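PDB 2DVZ: putative exported protein from Bordetella pertussis, which probably serves as a periplasmic solute receptor of the Bug family, holding glutamate in its cleft for delivery to a membrane transporter. Local coordinates for residues Lys131-Leu134 with Glu135-Lys139; Ser161-Ala165 with Thr166-Ile170; Gly153-His156 with Leu157-Glu160; Lys138-Pro141 with Gly142-Tyr146; Val119-Asn122 with Pro123-Ala127. All blocks are in the same frame, centred on the assembly; numbering follows the deposited sequence.

Contact 1. Residues Lys131-Leu134 with Glu135-Lys139; sequences KGFL and EELKK. With CD (cadmium ion), chain D; CD (cadmium ion), chain E.
Lys-131 NZ donates to Glu-135 OE2 across 2.9 Å, a salt bridge spanning one turn of the helix and using the syn lone pair of the carboxylate oxygen. The other oxygen of that carboxylate, Glu-135 OE1, lies 2.4 Å from a cadmium ion that also holds a water. Glu-135 is thus shared between a lysine ammonium and a metal, which probably keeps it ionised and limits rotation of its end. The lysine reaches it by starting out with CG opposite the backbone N (chi1 -176°), running extended, and bending only at its last torsion.

One residue further on, Glu-136 turns at chi2 and gives OE1 to a second cadmium ion at 2.3 Å. Three waters also bind that metal, and one of them donates back to Glu-136 OE2, so both carboxylate oxygens are engaged on the metal side. Beneath this polar rim the regular i to i+4 ladder continues, with Glu-136 N bonded to Gly-132 O at 3.0 Å and Lys-138 N to Leu-134 O at 2.9 Å.

The inner face is apolar. Leu-137 CD1 lies over one face of the Phe-133 ring, displaced toward its rim, in a CH-pi contact 4.3 Å from the ring centroid.

Helix 130-138 therefore has a metal-bearing outer side and an apolar inner one. Phe-133 packs on Val-119 and Val-121 of strand 106-121 and meets Phe-125 edge-to-face, while Leu-134 and Leu-137 lean on Phe-162 of helix 154-166.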
loop_
_atom_site.group_PDB
_atom_site.type_symbol
_atom_site.label_atom_id
_atom_site.label_comp_id
_atom_site.label_asym_id
_atom_site.label_seq_id
_atom_site.Cartn_x
_atom_site.Cartn_y
_atom_site.Cartn_z
ATOM N N LYS A 131 21.591 11.683 -1.466
ATOM C CA LYS A 131 22.834 11.830 -2.245
ATOM C C LYS A 131 23.890 10.802 -1.867
ATOM O O LYS A 131 24.447 10.125 -2.751
ATOM C CB LYS A 131 23.422 13.255 -2.089
ATOM C CG LYS A 131 24.645 13.479 -2.963
ATOM C CD LYS A 131 25.061 14.907 -3.029
ATOM C CE LYS A 131 26.431 15.019 -3.747
ATOM N NZ LYS A 131 27.584 14.473 -2.915
ATOM N N GLY A 132 24.160 10.694 -0.567
ATOM C CA GLY A 132 25.164 9.765 -0.028
ATOM C C GLY A 132 24.690 8.307 0.019
ATOM O O GLY A 132 25.495 7.352 0.053
ATOM N N PHE A 133 23.368 8.170 0.081
ATOM C CA PHE A 133 22.657 6.918 -0.041
ATOM C C PHE A 133 22.971 6.232 -1.393
ATOM O O PHE A 133 23.477 5.111 -1.445
ATOM C CB PHE A 133 21.160 7.222 0.170
ATOM C CG PHE A 133 20.251 6.032 0.032
ATOM C CD1 PHE A 133 19.096 6.125 -0.753
ATOM C CD2 PHE A 133 20.537 4.811 0.689
ATOM C CE1 PHE A 133 18.216 5.023 -0.872
ATOM C CE2 PHE A 133 19.666 3.689 0.565
ATOM C CZ PHE A 133 18.504 3.805 -0.203
ATOM N N LEU A 134 22.717 6.945 -2.478
ATOM C CA LEU A 134 23.109 6.501 -3.800
ATOM C C LEU A 134 24.601 6.212 -3.947
ATOM O O LEU A 134 24.957 5.180 -4.463
ATOM C CB LEU A 134 22.656 7.534 -4.845
ATOM C CG LEU A 134 21.147 7.705 -5.040
ATOM C CD1 LEU A 134 20.919 8.424 -6.350
ATOM C CD2 LEU A 134 20.459 6.334 -5.061
ATOM N N GLU A 135 25.459 7.131 -3.504
ATOM C CA GLU A 135 26.899 6.931 -3.518
ATOM C C GLU A 135 27.295 5.599 -2.906
ATOM O O GLU A 135 27.939 4.797 -3.589
ATOM C CB GLU A 135 27.614 8.066 -2.817
ATOM C CG GLU A 135 27.777 9.270 -3.709
ATOM C CD GLU A 135 28.037 10.547 -2.953
ATOM O OE1 GLU A 135 28.525 10.457 -1.819
ATOM O OE2 GLU A 135 27.757 11.643 -3.489
ATOM N N GLU A 136 26.903 5.373 -1.644
ATOM C CA GLU A 136 27.136 4.106 -0.914
ATOM C C GLU A 136 26.674 2.838 -1.691
ATOM O O GLU A 136 27.408 1.839 -1.756
ATOM C CB GLU A 136 26.470 4.181 0.477
ATOM C CG GLU A 136 26.454 2.891 1.332
ATOM C CD GLU A 136 27.834 2.357 1.752
ATOM O OE1 GLU A 136 28.840 3.113 1.721
ATOM O OE2 GLU A 136 27.921 1.153 2.136
ATOM N N LEU A 137 25.480 2.882 -2.274
ATOM C CA LEU A 137 24.951 1.732 -3.045
ATOM C C LEU A 137 25.731 1.487 -4.334
ATOM O O LEU A 137 25.896 0.349 -4.742
ATOM C CB LEU A 137 23.472 1.943 -3.401
ATOM C CG LEU A 137 22.432 2.041 -2.281
ATOM C CD1 LEU A 137 21.058 2.186 -2.916
ATOM C CD2 LEU A 137 22.468 0.816 -1.333
ATOM N N LYS A 138 26.221 2.564 -4.951
ATOM C CA LYS A 138 26.968 2.488 -6.187
ATOM C C LYS A 138 28.337 1.881 -5.973
ATOM O O LYS A 138 28.847 1.180 -6.864
ATOM C CB LYS A 138 27.067 3.855 -6.870
ATOM C CG LYS A 138 25.799 4.175 -7.642
ATOM C CD LYS A 138 25.736 5.633 -8.098
ATOM C CE LYS A 138 24.367 5.940 -8.748
ATOM N NZ LYS A 138 24.248 7.406 -9.090
ATOM N N LYS A 139 28.902 2.134 -4.784
ATOM C CA LYS A 139 30.204 1.572 -4.391
ATOM C C LYS A 139 30.118 0.102 -3.999
ATOM O O LYS A 139 31.137 -0.537 -3.837
ATOM C CB LYS A 139 30.821 2.383 -3.250
ATOM C CG LYS A 139 31.436 3.718 -3.698
ATOM C CD LYS A 139 31.684 4.637 -2.551
ATOM C CE LYS A 139 32.138 5.995 -3.046
ATOM N NZ LYS A 139 33.325 5.967 -3.976
HETATM CD CD CD D . 28.927 11.918 0.105
HETATM CD CD CD E . 31.073 2.914 2.193
HETATM O O HOH W 1 30.619 0.878 3.051
HETATM O O HOH W 2 26.572 13.028 0.397
HETATM O O HOH W 3 31.769 5.365 1.097
HETATM O O HOH W 4 31.231 3.712 4.553
#

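Contact 2. Residues Ser161-Ala165 with Thr166-Ile170; sequences SFKMA and TGTDI
Phe-162 lies under the methyl of Thr-166: CG2 is centred over one face of the ring, 4.2 Å from its centroid, a CH-pi contact between residues one helical turn apart. The threonine hydroxyl does a second job. With OG1 lodged between backbone N and carbonyl carbon (chi1 62°), it turns back to donate to Phe-162 O at 2.6 Å. The amide of Thr-166 reaches the same oxygen from the opposite face of the carbonyl plane, so Phe-162 O is gripped by two donors of one residue. Thr-168 OG1 then donates to Thr-166 OG1 across 2.8 Å, extending a short relay of hydroxyls beside the aromatic ring.

Lys-163 ties down the outgoing loop. Its aliphatic part runs past Ile-170 in the opposing direction, CG meeting Ile-170 CG1 at 3.5 Å, and NZ ends on Ile-170 O at 2.8 Å, almost in line with the carbonyl bond. The same ammonium has a salt bridge to Glu-160.

The backbone shows how helix 154-166 stops. Gly-167 takes positive phi (66°), and Thr-168 N bonds to Lys-163 O at 3.1 Å. This is the 6→1 bond of a Schellman motif, although Gly-167 N makes only a weak bond to Lys-163 O and stands 3.8 Å from Met-164 O; the C-cap is thus Schellman-like, leading toward strand 171-174.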
loop_
_atom_site.group_PDB
_atom_site.type_symbol
_atom_site.label_atom_id
_atom_site.label_comp_id
_atom_site.label_asym_id
_atom_site.label_seq_id
_atom_site.Cartn_x
_atom_site.Cartn_y
_atom_site.Cartn_z
ATOM N N SER A 161 12.030 -0.454 -9.714
ATOM C CA SER A 161 11.998 0.895 -10.320
ATOM C C SER A 161 13.122 1.817 -9.837
ATOM O O SER A 161 13.724 2.550 -10.642
ATOM C CB SER A 161 10.642 1.557 -10.053
ATOM O OG SER A 161 9.708 0.947 -10.923
ATOM N N PHE A 162 13.378 1.774 -8.529
ATOM C CA PHE A 162 14.447 2.524 -7.916
ATOM C C PHE A 162 15.819 2.144 -8.497
ATOM O O PHE A 162 16.644 3.003 -8.855
ATOM C CB PHE A 162 14.391 2.250 -6.406
ATOM C CG PHE A 162 15.477 2.920 -5.623
ATOM C CD1 PHE A 162 15.243 4.143 -5.014
ATOM C CD2 PHE A 162 16.743 2.342 -5.515
ATOM C CE1 PHE A 162 16.221 4.769 -4.302
ATOM C CE2 PHE A 162 17.746 2.972 -4.791
ATOM C CZ PHE A 162 17.481 4.190 -4.172
ATOM N N LYS A 163 16.064 0.835 -8.539
ATOM C CA LYS A 163 17.278 0.254 -9.098
ATOM C C LYS A 163 17.503 0.743 -10.533
ATOM O O LYS A 163 18.581 1.211 -10.873
ATOM C CB LYS A 163 17.179 -1.282 -9.052
ATOM C CG LYS A 163 17.380 -1.797 -7.675
ATOM C CD LYS A 163 16.992 -3.244 -7.501
ATOM C CE LYS A 163 17.812 -4.170 -8.366
ATOM N NZ LYS A 163 17.420 -5.568 -7.989
HETATM N N MSE A 164 16.467 0.650 -11.355
HETATM C CA MSE A 164 16.561 1.035 -12.747
HETATM C C MSE A 164 16.855 2.537 -12.950
HETATM O O MSE A 164 17.653 2.931 -13.816
HETATM C CB MSE A 164 15.252 0.606 -13.445
HETATM C CG MSE A 164 15.201 0.827 -14.972
HETATM SE SE MSE A 164 16.599 -0.222 -15.885
HETATM C CE MSE A 164 15.847 -2.047 -15.667
ATOM N N ALA A 165 16.201 3.374 -12.153
ATOM C CA ALA A 165 16.281 4.825 -12.327
ATOM C C ALA A 165 17.571 5.386 -11.776
ATOM O O ALA A 165 18.069 6.391 -12.285
ATOM C CB ALA A 165 15.097 5.522 -11.679
ATOM N N THR A 166 18.095 4.750 -10.731
ATOM C CA THR A 166 19.267 5.268 -10.042
ATOM C C THR A 166 20.497 4.500 -10.484
ATOM O O THR A 166 21.587 4.900 -10.175
ATOM C CB THR A 166 19.141 5.237 -8.469
ATOM O OG1 THR A 166 18.988 3.883 -8.021
ATOM C CG2 THR A 166 17.954 6.037 -7.962
ATOM N N GLY A 167 20.354 3.407 -11.220
ATOM C CA GLY A 167 21.534 2.623 -11.574
ATOM C C GLY A 167 22.176 1.976 -10.348
ATOM O O GLY A 167 23.401 2.010 -10.168
ATOM N N THR A 168 21.341 1.392 -9.492
ATOM C CA THR A 168 21.834 0.670 -8.343
ATOM C C THR A 168 21.448 -0.797 -8.452
ATOM O O THR A 168 20.625 -1.161 -9.303
ATOM C CB THR A 168 21.377 1.323 -7.014
ATOM O OG1 THR A 168 19.963 1.471 -7.037
ATOM C CG2 THR A 168 22.039 2.742 -6.815
ATOM N N ASP A 169 22.080 -1.632 -7.619
ATOM C CA ASP A 169 21.920 -3.090 -7.632
ATOM C C ASP A 169 21.851 -3.488 -6.187
ATOM O O ASP A 169 22.814 -3.371 -5.440
ATOM C CB ASP A 169 23.104 -3.760 -8.356
ATOM C CG ASP A 169 23.132 -5.295 -8.227
ATOM O OD1 ASP A 169 22.321 -5.920 -7.490
ATOM O OD2 ASP A 169 24.011 -5.898 -8.883
ATOM N N ILE A 170 20.662 -3.929 -5.796
ATOM C CA ILE A 170 20.333 -4.215 -4.412
ATOM C C ILE A 170 19.418 -5.392 -4.496
ATOM O O ILE A 170 18.699 -5.550 -5.503
ATOM C CB ILE A 170 19.729 -2.965 -3.618
ATOM C CG1 ILE A 170 18.697 -2.181 -4.434
ATOM C CG2 ILE A 170 20.801 -1.930 -3.401
ATOM C CD1 ILE A 170 18.342 -0.736 -3.837
#

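Contact 3. Residues Gly153-His156 with Leu157-Glu160; sequences GVLH and LMGE. With GLU (glutamic acid), chain G.
Gly-153 sits at the N-cap, and from its carbonyl onward the helix runs in regular i to i+4 bonds, Leu-157 N meeting Gly-153 O at 3.2 Å and Met-158 N meeting Val-154 O at 2.8 Å. The first turn presents its side chains to the bound glutamate. Val-154 places CG1 between its backbone N and carbonyl carbon (chi1 70°), and this methyl comes to 3.1 Å from OXT of the ligand. Leu-155 CD1 lies 3.4 Å from the ligand's amino N, while its other methyl, CD2, rests beside the selenium of Met-158, a selenomethionine, at 3.9 Å; the two chains run side by side in the same direction.

On another flank, His-156 and Glu-160 pass at a slant, with ring and carboxylate planes 63° apart. What touches the imidazole is the methylene: Glu-160 CG is 3.6 Å from His-156 NE2. A water lying in the plane of the ring at its edge joins the polar ends, 3.1 Å from NE2 and weakly bonded to Glu-160 OE2. The principal partners of both groups lie beyond the helix turn: His-156 ND1 donates to Thr-151 O, and Glu-160 OE2 takes a bond from Tyr-146 OH.

Gly-153 to Glu-160 open the helix of a beta-alpha-beta unit between the parallel strands 145-148 and 171-174. Pointing a helix N-terminus at an anionic ligand is a recurrent device of periplasmic binding proteins, and its partial positive charge may help here to hold the glutamate's alpha-carboxylate.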
loop_
_atom_site.group_PDB
_atom_site.type_symbol
_atom_site.label_atom_id
_atom_site.label_comp_id
_atom_site.label_asym_id
_atom_site.label_seq_id
_atom_site.Cartn_x
_atom_site.Cartn_y
_atom_site.Cartn_z
ATOM N N GLY A 153 4.014 -7.445 -5.528
ATOM C CA GLY A 153 3.436 -6.291 -4.898
ATOM C C GLY A 153 4.093 -5.004 -5.331
ATOM O O GLY A 153 5.171 -5.018 -5.948
ATOM N N VAL A 154 3.439 -3.883 -4.977
ATOM C CA VAL A 154 3.942 -2.560 -5.315
ATOM C C VAL A 154 5.316 -2.195 -4.743
ATOM O O VAL A 154 6.024 -1.386 -5.322
ATOM C CB VAL A 154 2.878 -1.430 -5.023
ATOM C CG1 VAL A 154 2.682 -1.240 -3.580
ATOM C CG2 VAL A 154 3.306 -0.130 -5.680
ATOM N N LEU A 155 5.703 -2.771 -3.614
ATOM C CA LEU A 155 6.962 -2.395 -3.001
ATOM C C LEU A 155 8.143 -3.123 -3.650
ATOM O O LEU A 155 9.221 -2.567 -3.700
ATOM C CB LEU A 155 6.896 -2.562 -1.465
ATOM C CG LEU A 155 5.737 -1.742 -0.846
ATOM C CD1 LEU A 155 5.496 -2.147 0.562
ATOM C CD2 LEU A 155 6.002 -0.226 -0.957
ATOM N N HIS A 156 7.924 -4.344 -4.168
ATOM C CA HIS A 156 8.896 -5.021 -5.031
ATOM C C HIS A 156 9.063 -4.225 -6.330
ATOM O O HIS A 156 10.161 -3.989 -6.789
ATOM C CB HIS A 156 8.498 -6.503 -5.326
ATOM C CG HIS A 156 9.510 -7.247 -6.177
ATOM N ND1 HIS A 156 9.179 -8.325 -6.979
ATOM C CD2 HIS A 156 10.837 -7.036 -6.374
ATOM C CE1 HIS A 156 10.256 -8.750 -7.616
ATOM N NE2 HIS A 156 11.277 -7.996 -7.267
ATOM N N LEU A 157 7.968 -3.806 -6.937
ATOM C CA LEU A 157 8.064 -2.955 -8.121
ATOM C C LEU A 157 8.749 -1.604 -7.808
ATOM O O LEU A 157 9.564 -1.120 -8.587
ATOM C CB LEU A 157 6.671 -2.761 -8.759
ATOM C CG LEU A 157 6.695 -1.978 -10.081
ATOM C CD1 LEU A 157 7.536 -2.743 -11.168
ATOM C CD2 LEU A 157 5.291 -1.710 -10.552
HETATM N N MSE A 158 8.430 -1.023 -6.658
HETATM C CA MSE A 158 9.115 0.171 -6.159
HETATM C C MSE A 158 10.615 -0.021 -6.109
HETATM O O MSE A 158 11.330 0.749 -6.709
HETATM C CB MSE A 158 8.562 0.566 -4.787
HETATM C CG MSE A 158 8.891 1.956 -4.418
HETATM SE SE MSE A 158 8.460 2.388 -2.591
HETATM C CE MSE A 158 9.376 4.167 -2.524
ATOM N N GLY A 159 11.085 -1.086 -5.445
ATOM C CA GLY A 159 12.503 -1.391 -5.358
ATOM C C GLY A 159 13.201 -1.542 -6.705
ATOM O O GLY A 159 14.323 -1.092 -6.876
ATOM N N GLU A 160 12.509 -2.178 -7.652
ATOM C CA GLU A 160 13.044 -2.488 -8.957
ATOM C C GLU A 160 13.077 -1.267 -9.831
ATOM O O GLU A 160 14.008 -1.073 -10.610
ATOM C CB GLU A 160 12.209 -3.601 -9.612
ATOM C CG GLU A 160 12.446 -5.031 -9.000
ATOM C CD GLU A 160 13.940 -5.389 -8.828
ATOM O OE1 GLU A 160 14.693 -5.409 -9.830
ATOM O OE2 GLU A 160 14.366 -5.651 -7.674
HETATM N N GLU G . 2.474 -3.413 -0.368
HETATM C CA GLU G . 1.057 -3.239 0.003
HETATM C C GLU G . 0.378 -2.162 -0.828
HETATM O O GLU G . -0.082 -1.114 -0.364
HETATM C CB GLU G . 0.910 -3.031 1.507
HETATM C CG GLU G . 1.779 -4.010 2.316
HETATM C CD GLU G . 1.215 -4.365 3.661
HETATM O OE1 GLU G . 0.113 -3.859 3.962
HETATM O OE2 GLU G . 1.854 -5.177 4.419
HETATM O OXT GLU G . 0.227 -2.371 -2.042
HETATM O O HOH W 5 14.153 -8.811 -8.048
#

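Contact 4. Residues Lys138-Pro141 with Gly142-Tyr146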
loop_
_atom_site.group_PDB
_atom_site.type_symbol
_atom_site.label_atom_id
_atom_site.label_comp_id
_atom_site.label_asym_id
_atom_site.label_seq_id
_atom_site.Cartn_x
_atom_site.Cartn_y
_atom_site.Cartn_z
ATOM N N LYS A 138 26.221 2.564 -4.951
ATOM C CA LYS A 138 26.968 2.488 -6.187
ATOM C C LYS A 138 28.337 1.881 -5.973
ATOM O O LYS A 138 28.847 1.180 -6.864
ATOM C CB LYS A 138 27.067 3.855 -6.870
ATOM C CG LYS A 138 25.799 4.175 -7.642
ATOM C CD LYS A 138 25.736 5.633 -8.098
ATOM C CE LYS A 138 24.367 5.940 -8.748
ATOM N NZ LYS A 138 24.248 7.406 -9.090
ATOM N N LYS A 139 28.902 2.134 -4.784
ATOM C CA LYS A 139 30.204 1.572 -4.391
ATOM C C LYS A 139 30.118 0.102 -3.999
ATOM O O LYS A 139 31.137 -0.537 -3.837
ATOM C CB LYS A 139 30.821 2.383 -3.250
ATOM C CG LYS A 139 31.436 3.718 -3.698
ATOM C CD LYS A 139 31.684 4.637 -2.551
ATOM C CE LYS A 139 32.138 5.995 -3.046
ATOM N NZ LYS A 139 33.325 5.967 -3.976
ATOM N N ASN A 140 28.905 -0.435 -3.863
ATOM C CA ASN A 140 28.716 -1.770 -3.364
ATOM C C ASN A 140 27.597 -2.499 -4.125
ATOM O O ASN A 140 26.663 -2.980 -3.497
ATOM C CB ASN A 140 28.380 -1.715 -1.869
ATOM C CG ASN A 140 29.497 -1.099 -1.033
ATOM O OD1 ASN A 140 30.483 -1.772 -0.737
ATOM N ND2 ASN A 140 29.339 0.183 -0.626
ATOM N N PRO A 141 27.690 -2.590 -5.476
ATOM C CA PRO A 141 26.589 -3.234 -6.207
ATOM C C PRO A 141 26.409 -4.666 -5.750
ATOM O O PRO A 141 27.387 -5.404 -5.630
ATOM C CB PRO A 141 27.053 -3.200 -7.687
ATOM C CG PRO A 141 28.543 -2.993 -7.613
ATOM C CD PRO A 141 28.760 -2.143 -6.400
ATOM N N GLY A 142 25.164 -5.043 -5.474
ATOM C CA GLY A 142 24.846 -6.417 -5.149
ATOM C C GLY A 142 25.011 -6.778 -3.688
ATOM O O GLY A 142 24.674 -7.905 -3.293
ATOM N N LYS A 143 25.513 -5.850 -2.877
ATOM C CA LYS A 143 25.879 -6.150 -1.483
ATOM C C LYS A 143 24.818 -5.821 -0.438
ATOM O O LYS A 143 24.786 -6.412 0.658
ATOM C CB LYS A 143 27.167 -5.427 -1.126
ATOM C CG LYS A 143 28.376 -6.082 -1.810
ATOM C CD LYS A 143 29.625 -5.279 -1.669
ATOM C CE LYS A 143 30.479 -5.862 -0.602
ATOM N NZ LYS A 143 31.811 -5.210 -0.744
ATOM N N TYR A 144 23.949 -4.870 -0.755
ATOM C CA TYR A 144 22.874 -4.511 0.169
ATOM C C TYR A 144 21.617 -5.227 -0.288
ATOM O O TYR A 144 21.440 -5.516 -1.490
ATOM C CB TYR A 144 22.642 -2.988 0.180
ATOM C CG TYR A 144 23.687 -2.221 0.984
ATOM C CD1 TYR A 144 23.571 -2.122 2.369
ATOM C CD2 TYR A 144 24.788 -1.618 0.371
ATOM C CE1 TYR A 144 24.504 -1.440 3.132
ATOM C CE2 TYR A 144 25.739 -0.945 1.127
ATOM C CZ TYR A 144 25.580 -0.848 2.512
ATOM O OH TYR A 144 26.464 -0.157 3.324
ATOM N N SER A 145 20.738 -5.485 0.664
ATOM C CA SER A 145 19.442 -6.037 0.348
ATOM C C SER A 145 18.301 -5.178 0.913
ATOM O O SER A 145 18.471 -4.375 1.850
ATOM C CB SER A 145 19.356 -7.445 0.907
ATOM O OG SER A 145 19.355 -7.335 2.319
ATOM N N TYR A 146 17.133 -5.363 0.317
ATOM C CA TYR A 146 15.967 -4.595 0.671
ATOM C C TYR A 146 14.804 -5.539 0.804
ATOM O O TYR A 146 14.742 -6.560 0.107
ATOM C CB TYR A 146 15.679 -3.516 -0.383
ATOM C CG TYR A 146 15.029 -3.954 -1.702
ATOM C CD1 TYR A 146 13.617 -3.967 -1.857
ATOM C CD2 TYR A 146 15.816 -4.284 -2.813
ATOM C CE1 TYR A 146 13.020 -4.327 -3.087
ATOM C CE2 TYR A 146 15.232 -4.642 -4.039
ATOM C CZ TYR A 146 13.834 -4.646 -4.175
ATOM O OH TYR A 146 13.282 -4.982 -5.411
HETATM O O HOH W 6 24.035 -2.862 -3.181
#
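Asn-140 and Lys-143 close the type II beta turn that carries the chain from helix 130-138 to strand 145-148. Its compact part is backbone: Lys-143 N donates to Asn-140 O at 3.2 Å, approaching from 38° above the carbonyl plane. Pro-141 supplies the first corner, and Gly-142 takes the second; at its phi of 86° a CB would be jammed against Pro-141 O, and glycine has none. The Gly-142 amide points outward from the turn, and its N bonds to Asp-169 O in the loop before strand 171-174.

The side chains over this turn are looser. Lys-143 bends at chi3 and lays its methylenes across Asn-140, CD meeting Asn-140 CB at 3.8 Å. Its ammonium, however, stops 3.7 Å from Asn-140 OD1, too far for a hydrogen bond, on the exposed flank of the protein. The amide nitrogen of Asn-140 has a partner: ND2 donates to Glu-136 O and so fastens the turn to the end of the helix. Tyr-144 contributes a grazing contact, its CE2 4.1 Å from Asn-140 CB, with the amide and ring planes 83° apart, nearly perpendicular.

A water bridges turn and strand: it donates to Asn-140 O at 2.6 Å, accepts from Tyr-144 N at 3.2 Å, and lies in the plane of the Tyr-144 ring at its edge.

Contact 5. Residues Val119-Asn122 with Pro123-Ala127; sequences VAVN and PKFPA
A type I beta turn from Asn-122 to Phe-125, with an Asx turn built into it, reverses the chain where strand 106-121 gives way to the loop before helix 130-138. Asn-122 supplies both acceptors. Its backbone oxygen takes the amide of Phe-125 at 2.9 Å, the donor standing 41° out of the carbonyl plane, and its side-chain oxygen OD1 takes Lys-124 N at 3.0 Å. The asparagine swings CG opposite its own N (chi1 -179°), which brings OD1 round in front of the turn. Pro-123, at the first corner, has no N-H to offer, although its nitrogen is only 3.2 Å from OD1; the two side chains cross at about a right angle, Pro-123 CD touching Asn-122 CG at 3.3 Å.

Below the turn, Val-121 and Phe-125 pack. CG1 of the valine sits over one ring face, displaced toward the rim, in a CH-pi contact 4.3 Å from the centroid, while CG2 meets Phe-125 CB at 3.7 Å. Pro-126 CD covers the opposite ring face at 3.4 Å above the plane, so the phenyl is clamped by aliphatic groups on both sides. Leu-192 of strand 192-196 and Tyr-144 also touch this side chain.

Asn-122 ND2 donates to Ala-185 O, so both ends of the amide are used, which probably fixes its rotation. The polar half of this contact therefore sets the path of the backbone, and the apolar half, the sandwiched ring, binds the turn to the hydrophobic interior.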
loop_
_atom_site.group_PDB
_atom_site.type_symbol
_atom_site.label_atom_id
_atom_site.label_comp_id
_atom_site.label_asym_id
_atom_site.label_seq_id
_atom_site.Cartn_x
_atom_site.Cartn_y
_atom_site.Cartn_z
ATOM N N VAL A 119 11.462 5.136 1.072
ATOM C CA VAL A 119 12.646 4.271 1.127
ATOM C C VAL A 119 13.389 4.612 2.430
ATOM O O VAL A 119 13.761 5.765 2.681
ATOM C CB VAL A 119 13.545 4.298 -0.177
ATOM C CG1 VAL A 119 14.105 5.701 -0.516
ATOM C CG2 VAL A 119 14.668 3.247 -0.118
ATOM N N ALA A 120 13.567 3.599 3.274
ATOM C CA ALA A 120 14.219 3.810 4.525
ATOM C C ALA A 120 15.389 2.838 4.707
ATOM O O ALA A 120 15.500 1.785 3.998
ATOM C CB ALA A 120 13.203 3.713 5.696
ATOM N N VAL A 121 16.289 3.223 5.616
ATOM C CA VAL A 121 17.453 2.412 5.901
ATOM C C VAL A 121 17.537 2.101 7.400
ATOM O O VAL A 121 16.999 2.818 8.259
ATOM C CB VAL A 121 18.812 2.979 5.310
ATOM C CG1 VAL A 121 18.782 3.043 3.831
ATOM C CG2 VAL A 121 19.185 4.353 5.893
ATOM N N ASN A 122 18.193 1.002 7.696
ATOM C CA ASN A 122 18.653 0.783 9.052
ATOM C C ASN A 122 19.617 1.945 9.436
ATOM O O ASN A 122 20.433 2.358 8.620
ATOM C CB ASN A 122 19.320 -0.611 9.182
ATOM C CG ASN A 122 19.799 -0.890 10.585
ATOM O OD1 ASN A 122 20.879 -0.426 10.993
ATOM N ND2 ASN A 122 18.999 -1.614 11.345
ATOM N N PRO A 123 19.532 2.455 10.673
ATOM C CA PRO A 123 20.346 3.627 11.042
ATOM C C PRO A 123 21.868 3.452 10.968
ATOM O O PRO A 123 22.608 4.452 10.808
ATOM C CB PRO A 123 19.908 3.922 12.468
ATOM C CG PRO A 123 18.559 3.165 12.662
ATOM C CD PRO A 123 18.707 1.965 11.794
ATOM N N LYS A 124 22.364 2.224 11.039
ATOM C CA LYS A 124 23.796 1.999 10.837
ATOM C C LYS A 124 24.231 2.153 9.361
ATOM O O LYS A 124 25.444 2.152 9.068
ATOM C CB LYS A 124 24.225 0.644 11.397
ATOM C CG LYS A 124 24.183 0.553 12.956
ATOM C CD LYS A 124 25.408 1.251 13.601
ATOM C CE LYS A 124 25.612 0.889 15.054
ATOM N NZ LYS A 124 24.561 1.400 15.983
ATOM N N PHE A 125 23.278 2.296 8.433
ATOM C CA PHE A 125 23.640 2.502 7.019
ATOM C C PHE A 125 24.453 3.813 6.991
ATOM O O PHE A 125 24.066 4.781 7.637
ATOM C CB PHE A 125 22.396 2.574 6.102
ATOM C CG PHE A 125 22.722 2.650 4.589
ATOM C CD1 PHE A 125 22.704 1.504 3.793
ATOM C CD2 PHE A 125 23.024 3.865 3.988
ATOM C CE1 PHE A 125 22.999 1.579 2.406
ATOM C CE2 PHE A 125 23.316 3.953 2.631
ATOM C CZ PHE A 125 23.285 2.794 1.821
ATOM N N PRO A 126 25.601 3.833 6.285
ATOM C CA PRO A 126 26.534 4.986 6.377
ATOM C C PRO A 126 26.217 6.154 5.426
ATOM O O PRO A 126 27.052 6.501 4.595
ATOM C CB PRO A 126 27.894 4.349 6.029
ATOM C CG PRO A 126 27.563 3.169 5.171
ATOM C CD PRO A 126 26.129 2.763 5.417
ATOM N N ALA A 127 25.017 6.728 5.537
ATOM C CA ALA A 127 24.584 7.892 4.727
ATOM C C ALA A 127 23.504 8.642 5.483
ATOM O O ALA A 127 22.708 8.039 6.208
ATOM C CB ALA A 127 24.037 7.434 3.385
#

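How the contacts relate
The five contacts follow the chain through one lobe of the receptor, and their chemistry tracks their depth. Contact 3 is buried and borders the glutamate; contact 4 is a surface turn; contacts 1, 2 and 5 are mixed, apolar inside and polar outside. Contacts 2 and 3 are the two ends of helix 154-166, one closing it and the other starting it at the ligand. Contact 1 shares Lys-138 and Lys-139 with contact 4. Aromatic rings tie the outer group together: Phe-133 touches both Phe-125 and Phe-162, while Tyr-144 meets Phe-125. Tyr-146 connects contact 4 to contact 3 through Glu-160. Of the five, contact 1 is the one whose side chains bind cadmium.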